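Local coordinates for hydrazine synthase subunit gamma (Candidatus Kuenenia stuttgartiensis, PDB 5C2V), which carries two heme c groups and, within the hydrazine synthase complex, catalyses the three-electron reduction of nitric oxide to hydroxylamine, the first half-reaction of hydrazine synthesis, at residues 55-63 / 130-139; 120-128 / 144-152. All blocks are in the same frame, centred on the assembly; numbering follows the deposited sequence.

Contact 1 (55-63 / 130-139); sequences WSLQGSYSC and PGFVFRSENF. With HEC (heme c), chain V.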
# COMPACT_ATOMS: atom_id res chain seq x y z
N TRP C 55 24.27 -15.08 -32.12
CA TRP C 55 25.23 -15.81 -31.29
C TRP C 55 25.51 -15.06 -29.99
O TRP C 55 25.96 -15.66 -29.01
CB TRP C 55 26.54 -16.03 -32.05
CG TRP C 55 27.39 -14.80 -32.09
CD1 TRP C 55 27.34 -13.80 -33.01
CD2 TRP C 55 28.42 -14.44 -31.17
NE1 TRP C 55 28.28 -12.84 -32.72
CE2 TRP C 55 28.96 -13.21 -31.59
CE3 TRP C 55 28.94 -15.05 -30.02
CZ2 TRP C 55 29.99 -12.57 -30.90
CZ3 TRP C 55 29.97 -14.41 -29.34
CH2 TRP C 55 30.48 -13.19 -29.78
N SER C 56 25.24 -13.76 -29.99
CA SER C 56 25.53 -12.93 -28.82
C SER C 56 24.54 -13.23 -27.71
O SER C 56 23.64 -14.05 -27.89
CB SER C 56 25.49 -11.45 -29.18
OG SER C 56 24.20 -11.07 -29.61
N LEU C 57 24.71 -12.58 -26.57
CA LEU C 57 23.90 -12.88 -25.40
C LEU C 57 22.40 -12.72 -25.68
O LEU C 57 21.68 -13.70 -25.82
CB LEU C 57 24.30 -11.99 -24.23
CG LEU C 57 23.74 -12.33 -22.85
CD1 LEU C 57 24.32 -13.66 -22.36
CD2 LEU C 57 24.03 -11.22 -21.85
N GLN C 58 21.95 -11.47 -25.75
CA GLN C 58 20.56 -11.17 -26.07
C GLN C 58 20.30 -10.71 -27.51
O GLN C 58 19.17 -10.40 -27.86
CB GLN C 58 20.03 -10.16 -25.06
CG GLN C 58 19.88 -10.79 -23.68
CD GLN C 58 19.83 -9.79 -22.55
OE1 GLN C 58 19.96 -8.59 -22.75
NE2 GLN C 58 19.66 -10.30 -21.33
N GLY C 59 21.35 -10.65 -28.32
CA GLY C 59 21.20 -10.23 -29.71
C GLY C 59 21.33 -8.73 -29.93
O GLY C 59 20.74 -8.19 -30.86
N SER C 60 22.09 -8.07 -29.07
CA SER C 60 22.24 -6.62 -29.11
C SER C 60 22.96 -6.12 -30.36
O SER C 60 22.49 -5.20 -31.02
CB SER C 60 22.98 -6.14 -27.86
OG SER C 60 23.12 -4.73 -27.86
N TYR C 61 24.10 -6.73 -30.69
CA TYR C 61 24.88 -6.29 -31.84
C TYR C 61 25.81 -7.38 -32.37
O TYR C 61 25.86 -8.49 -31.82
CB TYR C 61 25.71 -5.05 -31.48
CG TYR C 61 26.62 -5.24 -30.29
CD1 TYR C 61 26.17 -5.02 -29.00
CD2 TYR C 61 27.94 -5.64 -30.46
CE1 TYR C 61 27.00 -5.20 -27.91
CE2 TYR C 61 28.78 -5.82 -29.38
CZ TYR C 61 28.31 -5.59 -28.11
OH TYR C 61 29.14 -5.77 -27.03
N SER C 62 26.53 -7.07 -33.43
CA SER C 62 27.47 -8.00 -34.04
C SER C 62 28.81 -7.32 -34.28
O SER C 62 29.00 -6.16 -33.91
CB SER C 62 26.91 -8.56 -35.35
OG SER C 62 26.78 -7.54 -36.32
N CYS C 63 29.74 -8.03 -34.91
CA CYS C 63 31.02 -7.44 -35.30
C CYS C 63 30.76 -6.29 -36.26
O CYS C 63 31.36 -5.22 -36.14
CB CYS C 63 31.92 -8.49 -35.96
SG CYS C 63 32.24 -9.96 -34.97
N PRO C 130 34.19 -12.52 -27.61
CA PRO C 130 33.02 -13.07 -26.89
C PRO C 130 33.07 -12.87 -25.38
O PRO C 130 32.03 -12.62 -24.78
CB PRO C 130 33.07 -14.56 -27.24
CG PRO C 130 33.67 -14.59 -28.59
CD PRO C 130 34.71 -13.50 -28.59
N GLY C 131 34.24 -13.01 -24.76
CA GLY C 131 34.33 -12.80 -23.33
C GLY C 131 34.71 -11.40 -22.87
O GLY C 131 34.33 -10.99 -21.78
N PHE C 132 35.45 -10.67 -23.70
CA PHE C 132 35.90 -9.33 -23.31
C PHE C 132 35.09 -8.18 -23.90
O PHE C 132 35.29 -7.02 -23.52
CB PHE C 132 37.38 -9.16 -23.67
CG PHE C 132 38.29 -10.10 -22.94
CD1 PHE C 132 38.45 -11.42 -23.36
CD2 PHE C 132 38.99 -9.68 -21.82
CE1 PHE C 132 39.28 -12.28 -22.69
CE2 PHE C 132 39.83 -10.54 -21.14
CZ PHE C 132 39.98 -11.85 -21.58
N VAL C 133 34.17 -8.48 -24.82
CA VAL C 133 33.36 -7.43 -25.43
C VAL C 133 31.88 -7.80 -25.47
O VAL C 133 31.05 -7.16 -24.82
CB VAL C 133 33.83 -7.11 -26.87
CG1 VAL C 133 32.88 -6.13 -27.54
CG2 VAL C 133 35.25 -6.54 -26.84
N PHE C 134 31.55 -8.82 -26.26
CA PHE C 134 30.17 -9.26 -26.44
C PHE C 134 29.58 -9.83 -25.16
O PHE C 134 28.36 -9.79 -24.96
CB PHE C 134 30.09 -10.30 -27.55
CG PHE C 134 30.25 -9.74 -28.94
CD1 PHE C 134 31.51 -9.59 -29.50
CD2 PHE C 134 29.14 -9.37 -29.68
CE1 PHE C 134 31.65 -9.08 -30.78
CE2 PHE C 134 29.28 -8.86 -30.96
CZ PHE C 134 30.54 -8.71 -31.50
N ARG C 135 30.44 -10.36 -24.29
CA ARG C 135 30.03 -11.02 -23.05
C ARG C 135 29.07 -12.17 -23.34
O ARG C 135 28.05 -12.33 -22.67
CB ARG C 135 29.40 -10.02 -22.08
CG ARG C 135 30.17 -8.72 -21.93
CD ARG C 135 31.60 -8.97 -21.46
NE ARG C 135 32.32 -7.71 -21.24
CZ ARG C 135 33.49 -7.61 -20.63
NH1 ARG C 135 34.09 -8.70 -20.16
NH2 ARG C 135 34.06 -6.43 -20.47
N SER C 136 29.41 -12.97 -24.35
CA SER C 136 28.61 -14.12 -24.74
C SER C 136 29.47 -15.38 -24.81
O SER C 136 30.63 -15.36 -24.42
CB SER C 136 27.92 -13.87 -26.09
OG SER C 136 27.03 -14.92 -26.41
N GLU C 137 28.88 -16.47 -25.28
CA GLU C 137 29.58 -17.75 -25.37
C GLU C 137 30.76 -17.69 -26.34
O GLU C 137 30.66 -17.07 -27.41
CB GLU C 137 28.61 -18.86 -25.79
CG GLU C 137 29.18 -20.26 -25.67
CD GLU C 137 28.15 -21.33 -25.96
OE1 GLU C 137 27.52 -21.28 -27.03
OE2 GLU C 137 27.97 -22.23 -25.11
N ASN C 138 31.86 -18.33 -25.97
CA ASN C 138 33.06 -18.35 -26.80
C ASN C 138 32.85 -19.12 -28.10
O ASN C 138 31.98 -19.98 -28.20
CB ASN C 138 34.23 -18.97 -26.03
CG ASN C 138 34.73 -18.07 -24.92
OD1 ASN C 138 34.64 -16.84 -25.01
ND2 ASN C 138 35.27 -18.67 -23.87
N PHE C 139 33.68 -18.80 -29.10
CA PHE C 139 33.61 -19.46 -30.40
C PHE C 139 34.20 -20.86 -30.36
O PHE C 139 35.11 -21.14 -29.58
CB PHE C 139 34.34 -18.63 -31.46
CG PHE C 139 33.72 -17.28 -31.71
CD1 PHE C 139 32.34 -17.13 -31.73
CD2 PHE C 139 34.52 -16.17 -31.92
CE1 PHE C 139 31.78 -15.89 -31.96
CE2 PHE C 139 33.96 -14.93 -32.15
CZ PHE C 139 32.58 -14.79 -32.17
FE HEC V . 37.00 -5.39 -33.39
CHA HEC V . 40.18 -4.09 -33.44
CHB HEC V . 37.98 -7.85 -35.54
CHC HEC V . 33.88 -6.85 -33.14
CHD HEC V . 35.78 -2.57 -31.87
NA HEC V . 38.78 -5.90 -34.29
C1A HEC V . 39.96 -5.18 -34.25
C2A HEC V . 40.89 -5.79 -35.19
C3A HEC V . 40.27 -6.83 -35.76
C4A HEC V . 38.94 -6.92 -35.21
CMA HEC V . 40.84 -7.80 -36.83
CAA HEC V . 42.34 -5.30 -35.45
CBA HEC V . 42.53 -4.83 -36.89
CGA HEC V . 43.96 -4.41 -37.12
O1A HEC V . 44.74 -4.38 -36.13
O2A HEC V . 44.31 -4.10 -38.29
NB HEC V . 36.05 -6.99 -34.29
C1B HEC V . 36.75 -7.99 -34.94
C2B HEC V . 35.96 -9.20 -34.87
C3B HEC V . 34.82 -8.93 -34.21
C4B HEC V . 34.86 -7.53 -33.83
CMB HEC V . 36.38 -10.56 -35.48
CAB HEC V . 33.67 -9.90 -33.89
CBB HEC V . 34.10 -10.94 -32.83
NC HEC V . 35.16 -4.81 -32.66
C1C HEC V . 34.01 -5.58 -32.62
C2C HEC V . 33.03 -4.87 -31.83
C3C HEC V . 33.50 -3.64 -31.60
C4C HEC V . 34.88 -3.61 -32.04
CMC HEC V . 31.55 -5.32 -31.70
CAC HEC V . 32.77 -2.50 -30.86
CBC HEC V . 32.58 -2.86 -29.37
ND HEC V . 37.84 -3.57 -32.82
C1D HEC V . 37.14 -2.63 -32.06
C2D HEC V . 38.10 -1.71 -31.48
C3D HEC V . 39.47 -2.18 -31.97
C4D HEC V . 39.22 -3.34 -32.80
CMD HEC V . 37.80 -0.50 -30.57
CAD HEC V . 40.85 -1.56 -31.65
CBD HEC V . 41.30 -2.07 -30.29
CGD HEC V . 42.65 -1.50 -29.96
O1D HEC V . 43.20 -1.82 -28.87
O2D HEC V . 43.18 -0.71 -30.78
O HOH W 1 26.41 -18.39 -28.38
O HOH W 2 26.13 -9.71 -26.50
O HOH W 3 28.18 -6.00 -24.59
O HOH W 4 37.73 -6.17 -31.58
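An aromatic cluster of Trp-55, Tyr-61, Phe-134 and Phe-139 packs beside heme c at the point where Cys-63 begins the CXXCH attachment motif. At its centre Phe-134 lies between two rings. Trp-55 CZ2 sits over the middle of one face, 3.5 Å from Phe-134 CG, with the two planes inclined at 52°. On the opposite face Tyr-61 is nearly parallel but slid aside, its CE2 3.5 Å from Phe-134 CE2. The edge of Phe-139 addresses a face of Trp-55, Phe-139 CE1 coming 3.5 Å from Trp-55 CZ3, while the carbonyl oxygen of Glu-137 lies at the indole rim. Trp-55 reaches these partners with CG between its backbone N and carbonyl carbon (chi1 78°).

The cluster runs directly into the heme site. Cys-63 SG is covalently bound to HEC CAB, and the backbone at Ser-62 and Cys-63 borders the edge of Phe-134, whose CZ lies 3.5 Å from HEC CMC. Further along the motif come Cys-66 and the axial ligand His-67.

Polar links knit the two loops together beside the rings. Ser-136 OG donates to Trp-55 O at 2.9 Å, in the carbonyl plane and on a lone pair. Water 2 joins Leu-57 N to Phe-134 O, and water 3 donates to Val-133 O while accepting from Tyr-61 OH at 2.6 Å. Tyr-61 also meets the ring of Phe-226 of the beta subunit, and Leu-57 packs on Ile-397 of the alpha subunit.

Contact 2 (120-128 / 144-152); sequences SSLDRVCGR and LEALICYIR. With HEC (heme c), chain V.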
# COMPACT_ATOMS: atom_id res chain seq x y z
N SER C 120 49.77 -11.08 -31.66
CA SER C 120 50.51 -11.97 -32.55
C SER C 120 49.63 -12.57 -33.64
O SER C 120 50.10 -12.82 -34.75
CB SER C 120 51.18 -13.08 -31.75
OG SER C 120 50.22 -13.88 -31.07
N SER C 121 48.37 -12.81 -33.32
CA SER C 121 47.45 -13.41 -34.28
C SER C 121 46.09 -12.73 -34.27
O SER C 121 45.69 -12.13 -33.28
CB SER C 121 47.27 -14.90 -33.99
OG SER C 121 46.70 -15.11 -32.71
N LEU C 122 45.38 -12.82 -35.39
CA LEU C 122 44.02 -12.30 -35.49
C LEU C 122 43.08 -13.12 -34.61
O LEU C 122 42.02 -12.64 -34.21
CB LEU C 122 43.54 -12.31 -36.94
CG LEU C 122 44.18 -11.29 -37.88
CD1 LEU C 122 43.73 -11.52 -39.31
CD2 LEU C 122 43.85 -9.88 -37.43
N ASP C 123 43.48 -14.36 -34.32
CA ASP C 123 42.69 -15.24 -33.47
C ASP C 123 42.56 -14.66 -32.06
O ASP C 123 41.52 -14.78 -31.43
CB ASP C 123 43.31 -16.63 -33.40
CG ASP C 123 43.77 -17.14 -34.75
OD1 ASP C 123 43.52 -16.46 -35.76
OD2 ASP C 123 44.38 -18.23 -34.80
N ARG C 124 43.63 -14.03 -31.59
CA ARG C 124 43.65 -13.45 -30.25
C ARG C 124 42.86 -12.14 -30.19
O ARG C 124 42.65 -11.59 -29.11
CB ARG C 124 45.09 -13.21 -29.79
CG ARG C 124 45.85 -14.47 -29.45
CD ARG C 124 47.24 -14.15 -28.93
NE ARG C 124 47.88 -15.30 -28.30
CZ ARG C 124 49.04 -15.25 -27.66
NH1 ARG C 124 49.71 -14.10 -27.57
NH2 ARG C 124 49.55 -16.35 -27.11
N VAL C 125 42.44 -11.65 -31.35
CA VAL C 125 41.62 -10.45 -31.41
C VAL C 125 40.14 -10.81 -31.33
O VAL C 125 39.45 -10.42 -30.38
CB VAL C 125 41.87 -9.64 -32.70
CG1 VAL C 125 40.92 -8.46 -32.78
CG2 VAL C 125 43.32 -9.18 -32.76
N CYS C 126 39.65 -11.54 -32.32
CA CYS C 126 38.24 -11.92 -32.39
C CYS C 126 37.87 -12.98 -31.36
O CYS C 126 36.79 -12.92 -30.77
CB CYS C 126 37.89 -12.42 -33.79
SG CYS C 126 38.01 -11.15 -35.04
N GLY C 127 38.75 -13.96 -31.16
CA GLY C 127 38.49 -15.03 -30.22
C GLY C 127 38.30 -14.54 -28.79
O GLY C 127 37.67 -15.21 -27.97
N ARG C 128 38.86 -13.37 -28.51
CA ARG C 128 38.72 -12.74 -27.20
C ARG C 128 37.38 -12.03 -27.03
O ARG C 128 36.82 -12.01 -25.93
CB ARG C 128 39.87 -11.75 -26.97
CG ARG C 128 40.86 -12.18 -25.92
CD ARG C 128 41.79 -11.04 -25.55
NE ARG C 128 42.43 -11.26 -24.26
CZ ARG C 128 42.53 -10.33 -23.31
NH1 ARG C 128 42.04 -9.12 -23.51
NH2 ARG C 128 43.13 -10.62 -22.16
N LEU C 144 35.88 -19.86 -35.24
CA LEU C 144 36.94 -18.87 -35.06
C LEU C 144 37.86 -18.86 -36.27
O LEU C 144 38.15 -17.80 -36.83
CB LEU C 144 37.74 -19.14 -33.79
CG LEU C 144 38.88 -18.16 -33.51
CD1 LEU C 144 38.37 -16.72 -33.53
CD2 LEU C 144 39.55 -18.47 -32.18
N GLU C 145 38.32 -20.04 -36.68
CA GLU C 145 39.20 -20.16 -37.84
C GLU C 145 38.54 -19.59 -39.10
O GLU C 145 39.19 -18.91 -39.89
CB GLU C 145 39.60 -21.62 -38.08
CG GLU C 145 40.57 -21.80 -39.23
CD GLU C 145 40.92 -23.26 -39.48
OE1 GLU C 145 40.39 -24.13 -38.76
OE2 GLU C 145 41.73 -23.52 -40.40
N ALA C 146 37.25 -19.87 -39.27
CA ALA C 146 36.50 -19.35 -40.40
C ALA C 146 36.43 -17.83 -40.37
O ALA C 146 36.60 -17.16 -41.40
CB ALA C 146 35.10 -19.95 -40.42
N LEU C 147 36.18 -17.29 -39.18
CA LEU C 147 36.13 -15.84 -38.99
C LEU C 147 37.46 -15.19 -39.39
O LEU C 147 37.49 -14.21 -40.14
CB LEU C 147 35.79 -15.51 -37.53
CG LEU C 147 35.58 -14.05 -37.16
CD1 LEU C 147 34.59 -13.39 -38.10
CD2 LEU C 147 35.10 -13.95 -35.72
N ILE C 148 38.55 -15.76 -38.89
CA ILE C 148 39.89 -15.27 -39.21
C ILE C 148 40.16 -15.37 -40.71
O ILE C 148 40.79 -14.49 -41.29
CB ILE C 148 40.97 -16.04 -38.43
CG1 ILE C 148 40.69 -15.98 -36.93
CG2 ILE C 148 42.35 -15.49 -38.74
CD1 ILE C 148 40.51 -14.57 -36.41
N CYS C 149 39.67 -16.44 -41.33
CA CYS C 149 39.79 -16.60 -42.77
C CYS C 149 39.06 -15.48 -43.51
O CYS C 149 39.55 -14.98 -44.52
CB CYS C 149 39.26 -17.96 -43.22
SG CYS C 149 40.30 -19.37 -42.77
N TYR C 150 37.90 -15.09 -42.99
CA TYR C 150 37.15 -13.99 -43.58
C TYR C 150 37.90 -12.67 -43.44
O TYR C 150 37.93 -11.86 -44.37
CB TYR C 150 35.77 -13.85 -42.93
CG TYR C 150 35.07 -12.56 -43.29
CD1 TYR C 150 34.45 -12.39 -44.52
CD2 TYR C 150 35.05 -11.49 -42.40
CE1 TYR C 150 33.83 -11.21 -44.86
CE2 TYR C 150 34.42 -10.30 -42.72
CZ TYR C 150 33.81 -10.17 -43.95
OH TYR C 150 33.19 -8.98 -44.28
N ILE C 151 38.51 -12.46 -42.28
CA ILE C 151 39.25 -11.23 -42.02
C ILE C 151 40.49 -11.11 -42.90
O ILE C 151 40.78 -10.05 -43.44
CB ILE C 151 39.66 -11.13 -40.54
CG1 ILE C 151 38.41 -11.11 -39.66
CG2 ILE C 151 40.50 -9.88 -40.30
CD1 ILE C 151 38.61 -11.78 -38.34
N ARG C 152 41.21 -12.22 -43.04
CA ARG C 152 42.43 -12.25 -43.85
C ARG C 152 42.13 -12.07 -45.33
O ARG C 152 42.98 -11.62 -46.09
CB ARG C 152 43.18 -13.57 -43.62
CG ARG C 152 43.77 -13.70 -42.23
CD ARG C 152 44.16 -15.14 -41.91
NE ARG C 152 45.24 -15.63 -42.77
CZ ARG C 152 45.80 -16.82 -42.65
NH1 ARG C 152 45.40 -17.65 -41.69
NH2 ARG C 152 46.77 -17.19 -43.47
FE HEC V . 37.00 -5.39 -33.39
CHA HEC V . 40.18 -4.09 -33.44
CHB HEC V . 37.98 -7.85 -35.54
CHC HEC V . 33.88 -6.85 -33.14
CHD HEC V . 35.78 -2.57 -31.87
NA HEC V . 38.78 -5.90 -34.29
C1A HEC V . 39.96 -5.18 -34.25
C2A HEC V . 40.89 -5.79 -35.19
C3A HEC V . 40.27 -6.83 -35.76
C4A HEC V . 38.94 -6.92 -35.21
CMA HEC V . 40.84 -7.80 -36.83
CAA HEC V . 42.34 -5.30 -35.45
CBA HEC V . 42.53 -4.83 -36.89
CGA HEC V . 43.96 -4.41 -37.12
O1A HEC V . 44.74 -4.38 -36.13
O2A HEC V . 44.31 -4.10 -38.29
NB HEC V . 36.05 -6.99 -34.29
C1B HEC V . 36.75 -7.99 -34.94
C2B HEC V . 35.96 -9.20 -34.87
C3B HEC V . 34.82 -8.93 -34.21
C4B HEC V . 34.86 -7.53 -33.83
CMB HEC V . 36.38 -10.56 -35.48
CAB HEC V . 33.67 -9.90 -33.89
CBB HEC V . 34.10 -10.94 -32.83
NC HEC V . 35.16 -4.81 -32.66
C1C HEC V . 34.01 -5.58 -32.62
C2C HEC V . 33.03 -4.87 -31.83
C3C HEC V . 33.50 -3.64 -31.60
C4C HEC V . 34.88 -3.61 -32.04
CMC HEC V . 31.55 -5.32 -31.70
CAC HEC V . 32.77 -2.50 -30.86
CBC HEC V . 32.58 -2.86 -29.37
ND HEC V . 37.84 -3.57 -32.82
C1D HEC V . 37.14 -2.63 -32.06
C2D HEC V . 38.10 -1.71 -31.48
C3D HEC V . 39.47 -2.18 -31.97
C4D HEC V . 39.22 -3.34 -32.80
CMD HEC V . 37.80 -0.50 -30.57
CAD HEC V . 40.85 -1.56 -31.65
CBD HEC V . 41.30 -2.07 -30.29
CGD HEC V . 42.65 -1.50 -29.96
O1D HEC V . 43.20 -1.82 -28.87
O2D HEC V . 43.18 -0.71 -30.78
O HOH W 4 37.73 -6.17 -31.58
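With SG anti to its carbonyl carbon (chi1 -66°), Cys-126 reaches both the heme and helix 141-152, its sulfur lying 3.4 Å from Ile-151 CD1. Two successive turns of the Ile-148 side chain (chi1 -56°, chi2 -54°) bring its CD1 against Leu-122, 3.3 Å from Leu-122 O and close to Leu-122 CB. That carbonyl oxygen is engaged by the backbone N of both Val-125 and Cys-126.

Cys-126 is a knob in a hole formed by Leu-144, Leu-147, Ile-148 and Ile-151 on the longer helix. Its CB meets Leu-147 CD2 at 3.7 Å. Beyond this hole, SG is bonded to HEC CMB at 1.8 Å, a thioether to a porphyrin methyl that supplements the usual two vinyl attachments of heme c, here at Cys-63 and Cys-66. Leu-147 CD2 and Ile-151 CD1 pack against the same methyl carbon, so aliphatic groups flank the link.

At one end of the interface Leu-122 and Ile-151 run antiparallel alongside one another. Leu-122 CD1 touches Arg-152 CG at 3.6 Å, and its other branch, CD2, meets HEC CMA at 3.7 Å. At the other end Leu-144 CD1 lies 3.7 Å from Gly-127 N. Val-125 CG1 covers pyrrole A, 3.5 Å from HEC C3A, on the face where water 4 binds the iron.

Outside the pair, Arg-152 NH1 is hydrogen-bonded to Ser-36 O. Helix 141-152 packs against helix 123-126 and also, through Ala-146, Leu-147 and Tyr-150, against helix 43-51, with Leu-147 touching both.

How the contacts relate
From the N terminus, the chain leaves helix 43-51, passes through 55-63, and forms the hairpin of strands 77-78 and 89-90 before reaching 120-128. It then runs through 130-139 into 144-152. Contact 1 closes a loop of 66 residues and contact 2 one of 15; their segments alternate, so the two closures cross rather than nest. Phe-139 joins them in space, its CE2 packing on Cys-126 O and Leu-147 CD2. Both contacts border the same heme, which is tethered through Cys-63 in one and Cys-126 in the other, tying the attachment loop and the helices 123-126, 129-132 and 141-152 into one heme-bearing lobe.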